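Local structure of hypothetical protein Atu0636 (Agrobacterium tumefaciens, 2OZV) at residues I224-E227 with A232-P235; D24-A29 with D239-R244. The protein is a predicted O-methyltransferase, which would probably transfer a methyl group from S-adenosylmethionine to a substrate not yet identified. All blocks are in the same frame, centred on the assembly; numbering follows the deposited sequence. Where two conformers were deposited one is given.

Interaction 1. Residues I224-E227 with A232-P235; sequences IMHE and AFTP
Ile-224 closes the last strand of the sheet, and its carbonyl O takes a short hydrogen bond from the hydroxyl of Thr-234, OG1 to O 2.6 Å, that arrives almost along the C=O axis. The hydroxyl can reach it because chi1 of Thr-234 (57°) sets OG1 between the backbone N and the carbonyl carbon, with methyl CG2 left to lean over the backbone of His-226. One residue on, the carbonyl O of Met-225, a selenomethionine, accepts the backbone N-H of Thr-234 in a nearly straight bond of 2.9 Å (167° at the hydrogen). Thr-234 is thus gripped by side chain and main chain through two successive carbonyls. The same Met-225 O receives a CA-H...O contact from Phe-233 CA and lies at the edge of the phenyl ring. His-226 uses its ring N-H: ND1 donates to Ala-232 O at 2.8 Å, with the acceptor in the imidazole plane, although the donor stands well above the plane of that carbonyl. This bond is consistent with an N-H at ND1 and would restrain the ring's rotation. Imidazole and the phenyl of Phe-233 run side by side, their planes 20° apart but slid so far that they barely overlap; His-226 CE1 comes within 3.6 Å of Phe-233 CD1. At Glu-227 a water bridges the backbone N to Ala-232 O, while OE2 meets Thr-234 CG2 at 3.5 Å. Together the direct and water-mediated bonds pin a surface strand-loop-helix connection, joining 218-224, the sheet's outermost strand within this chain, to Thr-234 at the N-cap position of helix 235-241, whose hydroxyl makes no capping bond.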
ATOM      1  N   ILE B 224     -10.742  -3.353 -10.088  1.00 46.16           N
ATOM      2  CA  ILE B 224     -11.707  -4.307  -9.547  1.00 47.49           C
ATOM      3  C   ILE B 224     -11.966  -5.296 -10.672  1.00 48.62           C
ATOM      4  O   ILE B 224     -12.389  -4.897 -11.777  1.00 48.29           O
ATOM      5  CB  ILE B 224     -13.013  -3.617  -9.091  1.00 47.60           C
ATOM      6  CG1 ILE B 224     -12.707  -2.347  -8.259  1.00 48.18           C
ATOM      7  CG2 ILE B 224     -13.946  -4.600  -8.352  1.00 46.61           C
ATOM      8  CD1 ILE B 224     -12.052  -2.564  -6.896  1.00 49.47           C
HETATM    9  N   MSE B 225     -11.682  -6.570 -10.410  0.60 49.94           N
HETATM   10  CA  MSE B 225     -11.749  -7.624 -11.436  0.60 53.54           C
HETATM   11  C   MSE B 225     -13.168  -7.860 -11.976  0.60 51.56           C
HETATM   12  O   MSE B 225     -13.372  -7.959 -13.190  0.60 51.15           O
HETATM   13  CB  MSE B 225     -11.227  -8.942 -10.863  0.60 52.48           C
HETATM   14  CG  MSE B 225      -9.732  -9.033 -10.676  0.60 56.55           C
HETATM   15 SE   MSE B 225      -9.262 -10.441  -9.369  0.60 65.20          SE
HETATM   16  CE  MSE B 225     -10.363 -11.939  -9.931  0.60 61.13           C
ATOM     17  N   HIS B 226     -14.126  -7.960 -11.060  1.00 50.79           N
ATOM     18  CA  HIS B 226     -15.510  -8.365 -11.366  1.00 51.60           C
ATOM     19  C   HIS B 226     -16.558  -7.447 -10.736  1.00 52.12           C
ATOM     20  O   HIS B 226     -16.309  -6.843  -9.696  1.00 51.79           O
ATOM     21  CB  HIS B 226     -15.777  -9.789 -10.838  1.00 51.71           C
ATOM     22  CG  HIS B 226     -14.819 -10.818 -11.343  1.00 53.73           C
ATOM     23  ND1 HIS B 226     -14.918 -11.377 -12.602  1.00 54.86           N
ATOM     24  CD2 HIS B 226     -13.745 -11.398 -10.759  1.00 54.51           C
ATOM     25  CE1 HIS B 226     -13.938 -12.248 -12.773  1.00 55.63           C
ATOM     26  NE2 HIS B 226     -13.208 -12.275 -11.673  1.00 57.13           N
ATOM     27  N   GLU B 227     -17.747  -7.365 -11.341  1.00 52.56           N
ATOM     28  CA  GLU B 227     -18.887  -6.755 -10.657  1.00 54.09           C
ATOM     29  C   GLU B 227     -19.423  -7.799  -9.685  1.00 54.41           C
ATOM     30  O   GLU B 227     -19.206  -9.009  -9.881  1.00 54.53           O
ATOM     31  CB  GLU B 227     -20.019  -6.329 -11.616  1.00 54.43           C
ATOM     32  CG  GLU B 227     -19.614  -5.468 -12.813  1.00 57.93           C
ATOM     33  CD  GLU B 227     -19.170  -4.050 -12.443  1.00 62.73           C
ATOM     34  OE1 GLU B 227     -19.405  -3.610 -11.289  1.00 63.98           O
ATOM     35  OE2 GLU B 227     -18.579  -3.377 -13.331  1.00 65.58           O
ATOM     36  N   ALA B 232     -17.983 -12.522 -15.235  1.00 54.49           N
ATOM     37  CA  ALA B 232     -17.372 -11.691 -16.285  1.00 53.04           C
ATOM     38  C   ALA B 232     -16.404 -10.691 -15.674  1.00 52.36           C
ATOM     39  O   ALA B 232     -16.599 -10.266 -14.548  1.00 51.82           O
ATOM     40  CB  ALA B 232     -18.440 -10.939 -17.028  1.00 53.54           C
ATOM     41  N   PHE B 233     -15.391 -10.287 -16.432  1.00 51.37           N
ATOM     42  CA  PHE B 233     -14.535  -9.190 -15.993  1.00 51.42           C
ATOM     43  C   PHE B 233     -15.219  -7.849 -16.219  1.00 50.63           C
ATOM     44  O   PHE B 233     -16.088  -7.731 -17.100  1.00 49.45           O
ATOM     45  CB  PHE B 233     -13.190  -9.227 -16.713  1.00 52.29           C
ATOM     46  CG  PHE B 233     -12.355 -10.411 -16.357  1.00 54.95           C
ATOM     47  CD1 PHE B 233     -11.747 -10.501 -15.106  1.00 58.42           C
ATOM     48  CD2 PHE B 233     -12.166 -11.439 -17.278  1.00 59.62           C
ATOM     49  CE1 PHE B 233     -10.951 -11.594 -14.766  1.00 59.58           C
ATOM     50  CE2 PHE B 233     -11.378 -12.543 -16.955  1.00 61.41           C
ATOM     51  CZ  PHE B 233     -10.768 -12.621 -15.694  1.00 59.48           C
ATOM     52  N   THR B 234     -14.870  -6.871 -15.385  1.00 49.46           N
ATOM     53  CA  THR B 234     -15.200  -5.464 -15.602  1.00 50.19           C
ATOM     54  C   THR B 234     -14.589  -4.998 -16.933  1.00 51.01           C
ATOM     55  O   THR B 234     -13.595  -5.565 -17.384  1.00 50.58           O
ATOM     56  CB  THR B 234     -14.745  -4.564 -14.417  1.00 50.42           C
ATOM     57  OG1 THR B 234     -13.333  -4.705 -14.206  1.00 50.51           O
ATOM     58  CG2 THR B 234     -15.455  -4.965 -13.150  1.00 50.25           C
ATOM     59  N   PRO B 235     -15.211  -4.002 -17.594  1.00 52.09           N
ATOM     60  CA  PRO B 235     -14.804  -3.663 -18.977  1.00 52.42           C
ATOM     61  C   PRO B 235     -13.314  -3.296 -19.168  1.00 52.36           C
ATOM     62  O   PRO B 235     -12.691  -3.802 -20.104  1.00 52.23           O
ATOM     63  CB  PRO B 235     -15.750  -2.516 -19.346  1.00 52.86           C
ATOM     64  CG  PRO B 235     -16.969  -2.744 -18.455  1.00 53.09           C
ATOM     65  CD  PRO B 235     -16.345  -3.169 -17.147  1.00 52.36           C
TER
HETATM   66  O   HOH W   1     -18.302  -8.580 -13.793  1.00 46.82           O

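Interaction 2. Residues D24-A29 with D239-R244; sequences DAMLLA and DLNNGR
Leu-27 and Leu-240 make the apolar contact, meeting through one methyl each: Leu-27 CD2 lies 4.2 Å from Leu-240 CD1. The two side chains cross at about a right angle, so branch meets branch without the chains lying alongside one another. Both residues are buried, and Leu-27 also packs on Ile-169 of strand 164-170, which ties the pair to the sheet.

Here a short helix near the modelled N-terminus, 24-30, lies between two parts of the fold. It touches helix 49-57 through Met-26 and Ala-53, and on this side it meets the end of helix 235-241. Helix 49-57 follows a glycine-rich turn consistent with the cofactor-binding loop of Rossmann-like methyltransferases, and the Met-26 side chain lies near the residues of this probable motif (Gly-44, Gly-46, Ala-49) without touching them.

The other contact sets an amide oxygen against aliphatic carbons at van der Waals distance, with no hydrogen bond. Asn-241 sends OD1 toward the selenomethionine Met-26, where it lies 3.8 Å from CG and 4.0 Å from CB of that residue. With CG of Asn-241 anti to its own backbone N (chi1 -162°), the amide swings toward helix 24-30; the bend at chi2 (-60°) turns the selenium of Met-26 away in the conformer given.

Backbone bonding ends the second helix: Gly-243, at positive phi (71°), completes a Schellman motif in which Gly-243 N bonds Leu-240 O at 3.1 Å and Arg-244 N bonds Asp-239 O at 2.9 Å.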
ATOM      1  N   ASP B  24      -2.268 -13.274 -13.763  1.00 52.53           N
ATOM      2  CA  ASP B  24      -1.104 -12.487 -13.324  1.00 51.18           C
ATOM      3  C   ASP B  24      -0.300 -12.047 -14.552  1.00 49.77           C
ATOM      4  O   ASP B  24       0.122 -10.900 -14.646  1.00 49.43           O
ATOM      5  CB  ASP B  24      -0.177 -13.281 -12.379  1.00 51.66           C
ATOM      6  CG  ASP B  24      -0.702 -13.359 -10.938  1.00 54.47           C
ATOM      7  OD1 ASP B  24      -1.822 -12.903 -10.646  1.00 55.20           O
ATOM      8  OD2 ASP B  24       0.045 -13.891 -10.089  1.00 60.64           O
ATOM      9  N   ALA B  25      -0.074 -12.983 -15.478  1.00 48.01           N
ATOM     10  CA  ALA B  25       0.772 -12.673 -16.637  1.00 47.69           C
ATOM     11  C   ALA B  25       0.134 -11.613 -17.515  1.00 47.03           C
ATOM     12  O   ALA B  25       0.833 -10.717 -17.997  1.00 46.70           O
ATOM     13  CB  ALA B  25       1.062 -13.950 -17.467  1.00 47.00           C
HETATM   14  N   MSE B  26      -1.191 -11.671 -17.707  0.60 46.90           N
HETATM   15  CA  MSE B  26      -1.845 -10.675 -18.575  0.60 47.81           C
HETATM   16  C   MSE B  26      -1.831  -9.286 -17.923  0.60 47.10           C
HETATM   17  O   MSE B  26      -1.628  -8.278 -18.599  0.60 47.20           O
HETATM   18  CB  MSE B  26      -3.279 -11.067 -18.957  0.60 48.85           C
HETATM   19  CG  MSE B  26      -3.432 -12.470 -19.534  0.60 50.81           C
HETATM   20 SE   MSE B  26      -2.425 -12.831 -21.193  0.60 61.69          SE
HETATM   21  CE  MSE B  26      -1.581 -14.477 -20.550  0.60 56.28           C
ATOM     22  N   LEU B  27      -2.065  -9.242 -16.615  1.00 46.79           N
ATOM     23  CA  LEU B  27      -2.034  -7.952 -15.899  1.00 46.07           C
ATOM     24  C   LEU B  27      -0.629  -7.364 -15.925  1.00 46.53           C
ATOM     25  O   LEU B  27      -0.433  -6.181 -16.200  1.00 46.90           O
ATOM     26  CB  LEU B  27      -2.484  -8.148 -14.456  1.00 47.47           C
ATOM     27  CG  LEU B  27      -3.994  -8.388 -14.275  1.00 49.41           C
ATOM     28  CD1 LEU B  27      -4.274  -8.798 -12.821  1.00 52.62           C
ATOM     29  CD2 LEU B  27      -4.743  -7.097 -14.630  1.00 53.19           C
ATOM     30  N   LEU B  28       0.357  -8.214 -15.650  1.00 45.53           N
ATOM     31  CA  LEU B  28       1.747  -7.772 -15.695  1.00 44.98           C
ATOM     32  C   LEU B  28       2.135  -7.232 -17.077  1.00 44.16           C
ATOM     33  O   LEU B  28       2.702  -6.125 -17.185  1.00 43.43           O
ATOM     34  CB  LEU B  28       2.686  -8.911 -15.247  1.00 45.04           C
ATOM     35  CG  LEU B  28       4.175  -8.535 -15.369  1.00 43.90           C
ATOM     36  CD1 LEU B  28       4.660  -7.290 -14.551  1.00 45.00           C
ATOM     37  CD2 LEU B  28       5.032  -9.789 -14.975  1.00 45.46           C
ATOM     38  N   ALA B  29       1.848  -7.999 -18.121  1.00 44.53           N
ATOM     39  CA  ALA B  29       2.173  -7.585 -19.484  1.00 45.46           C
ATOM     40  C   ALA B  29       1.517  -6.244 -19.849  1.00 45.83           C
ATOM     41  O   ALA B  29       2.097  -5.447 -20.581  1.00 45.47           O
ATOM     42  CB  ALA B  29       1.742  -8.677 -20.456  1.00 44.44           C
ATOM     43  N   ASP B 239     -10.607  -5.703 -21.297  1.00 55.68           N
ATOM     44  CA  ASP B 239      -9.677  -5.206 -22.324  1.00 56.50           C
ATOM     45  C   ASP B 239      -8.213  -5.579 -22.038  1.00 57.11           C
ATOM     46  O   ASP B 239      -7.480  -5.976 -22.957  1.00 57.22           O
ATOM     47  CB  ASP B 239      -9.793  -3.688 -22.485  1.00 56.10           C
ATOM     48  CG  ASP B 239     -11.039  -3.269 -23.229  1.00 59.29           C
ATOM     49  OD1 ASP B 239     -11.580  -4.095 -23.994  1.00 57.81           O
ATOM     50  OD2 ASP B 239     -11.474  -2.108 -23.047  1.00 60.92           O
ATOM     51  N   LEU B 240      -7.781  -5.438 -20.784  1.00 57.00           N
ATOM     52  CA  LEU B 240      -6.424  -5.825 -20.403  1.00 58.38           C
ATOM     53  C   LEU B 240      -6.225  -7.323 -20.666  1.00 60.75           C
ATOM     54  O   LEU B 240      -5.225  -7.730 -21.278  1.00 60.94           O
ATOM     55  CB  LEU B 240      -6.130  -5.477 -18.944  1.00 56.93           C
ATOM     56  CG  LEU B 240      -6.164  -3.993 -18.572  1.00 53.61           C
ATOM     57  CD1 LEU B 240      -5.768  -3.871 -17.113  1.00 50.97           C
ATOM     58  CD2 LEU B 240      -5.284  -3.100 -19.479  1.00 54.36           C
ATOM     59  N   ASN B 241      -7.204  -8.123 -20.249  1.00 62.23           N
ATOM     60  CA  ASN B 241      -7.159  -9.572 -20.441  1.00 63.96           C
ATOM     61  C   ASN B 241      -7.074 -10.035 -21.898  1.00 64.07           C
ATOM     62  O   ASN B 241      -6.358 -10.996 -22.202  1.00 65.17           O
ATOM     63  CB  ASN B 241      -8.339 -10.240 -19.732  1.00 64.67           C
ATOM     64  CG  ASN B 241      -8.122 -11.723 -19.522  1.00 66.56           C
ATOM     65  OD1 ASN B 241      -7.136 -12.142 -18.904  1.00 70.61           O
ATOM     66  ND2 ASN B 241      -9.045 -12.529 -20.035  1.00 68.36           N
ATOM     67  N   ASN B 242      -7.788  -9.345 -22.785  1.00 63.83           N
ATOM     68  CA  ASN B 242      -7.797  -9.656 -24.210  1.00 63.66           C
ATOM     69  C   ASN B 242      -6.550  -9.159 -24.947  1.00 62.67           C
ATOM     70  O   ASN B 242      -6.413  -9.397 -26.144  1.00 62.60           O
ATOM     71  CB  ASN B 242      -9.044  -9.064 -24.898  1.00 64.12           C
ATOM     72  CG  ASN B 242     -10.362  -9.697 -24.419  1.00 66.96           C
ATOM     73  OD1 ASN B 242     -11.449  -9.277 -24.839  1.00 67.30           O
ATOM     74  ND2 ASN B 242     -10.269 -10.695 -23.529  1.00 69.76           N
ATOM     75  N   GLY B 243      -5.653  -8.454 -24.254  1.00 61.34           N
ATOM     76  CA  GLY B 243      -4.521  -7.820 -24.940  1.00 60.28           C
ATOM     77  C   GLY B 243      -4.975  -6.637 -25.779  1.00 59.73           C
ATOM     78  O   GLY B 243      -4.253  -6.179 -26.661  1.00 59.81           O
ATOM     79  N   ARG B 244      -6.178  -6.138 -25.489  1.00 59.55           N
ATOM     80  CA  ARG B 244      -6.798  -5.030 -26.218  1.00 59.19           C
ATOM     81  C   ARG B 244      -6.360  -3.639 -25.740  1.00 58.61           C
ATOM     82  O   ARG B 244      -6.726  -2.619 -26.350  1.00 58.66           O
ATOM     83  CB  ARG B 244      -8.328  -5.135 -26.134  1.00 59.12           C
ATOM     84  CG  ARG B 244      -8.935  -6.151 -27.103  1.00 61.68           C
ATOM     85  CD  ARG B 244     -10.426  -5.873 -27.298  1.00 65.21           C
ATOM     86  NE  ARG B 244     -11.089  -6.587 -28.404  1.00 69.12           N
ATOM     87  CZ  ARG B 244     -10.507  -7.239 -29.421  1.00 70.59           C
ATOM     88  NH1 ARG B 244      -9.179  -7.321 -29.531  1.00 71.08           N
ATOM     89  NH2 ARG B 244     -11.275  -7.828 -30.344  1.00 70.23           N
TER

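In the fold
Both interactions involve the chain that runs from the end of strand 218-224 into and past helix 235-241, with centres about 13 Å apart and on the same side of the chain's centre. Interaction 1 is local, closing the loop that follows strand 218-224; interaction 2 joins segments 210 residues apart and encloses it along the sequence. Helix 235-241 connects them: it begins at 232-235 and ends within 239-244. They also touch directly, Phe-233 CE2 lying 3.9 Å from Asn-241 ND2, while Met-23, just before helix 24-30, touches both Met-225 and Phe-233. A segment near the modelled N-terminus is thereby held against the C-terminal helix 235-241, beside the mixed sheet of a probable Rossmann-like methyltransferase.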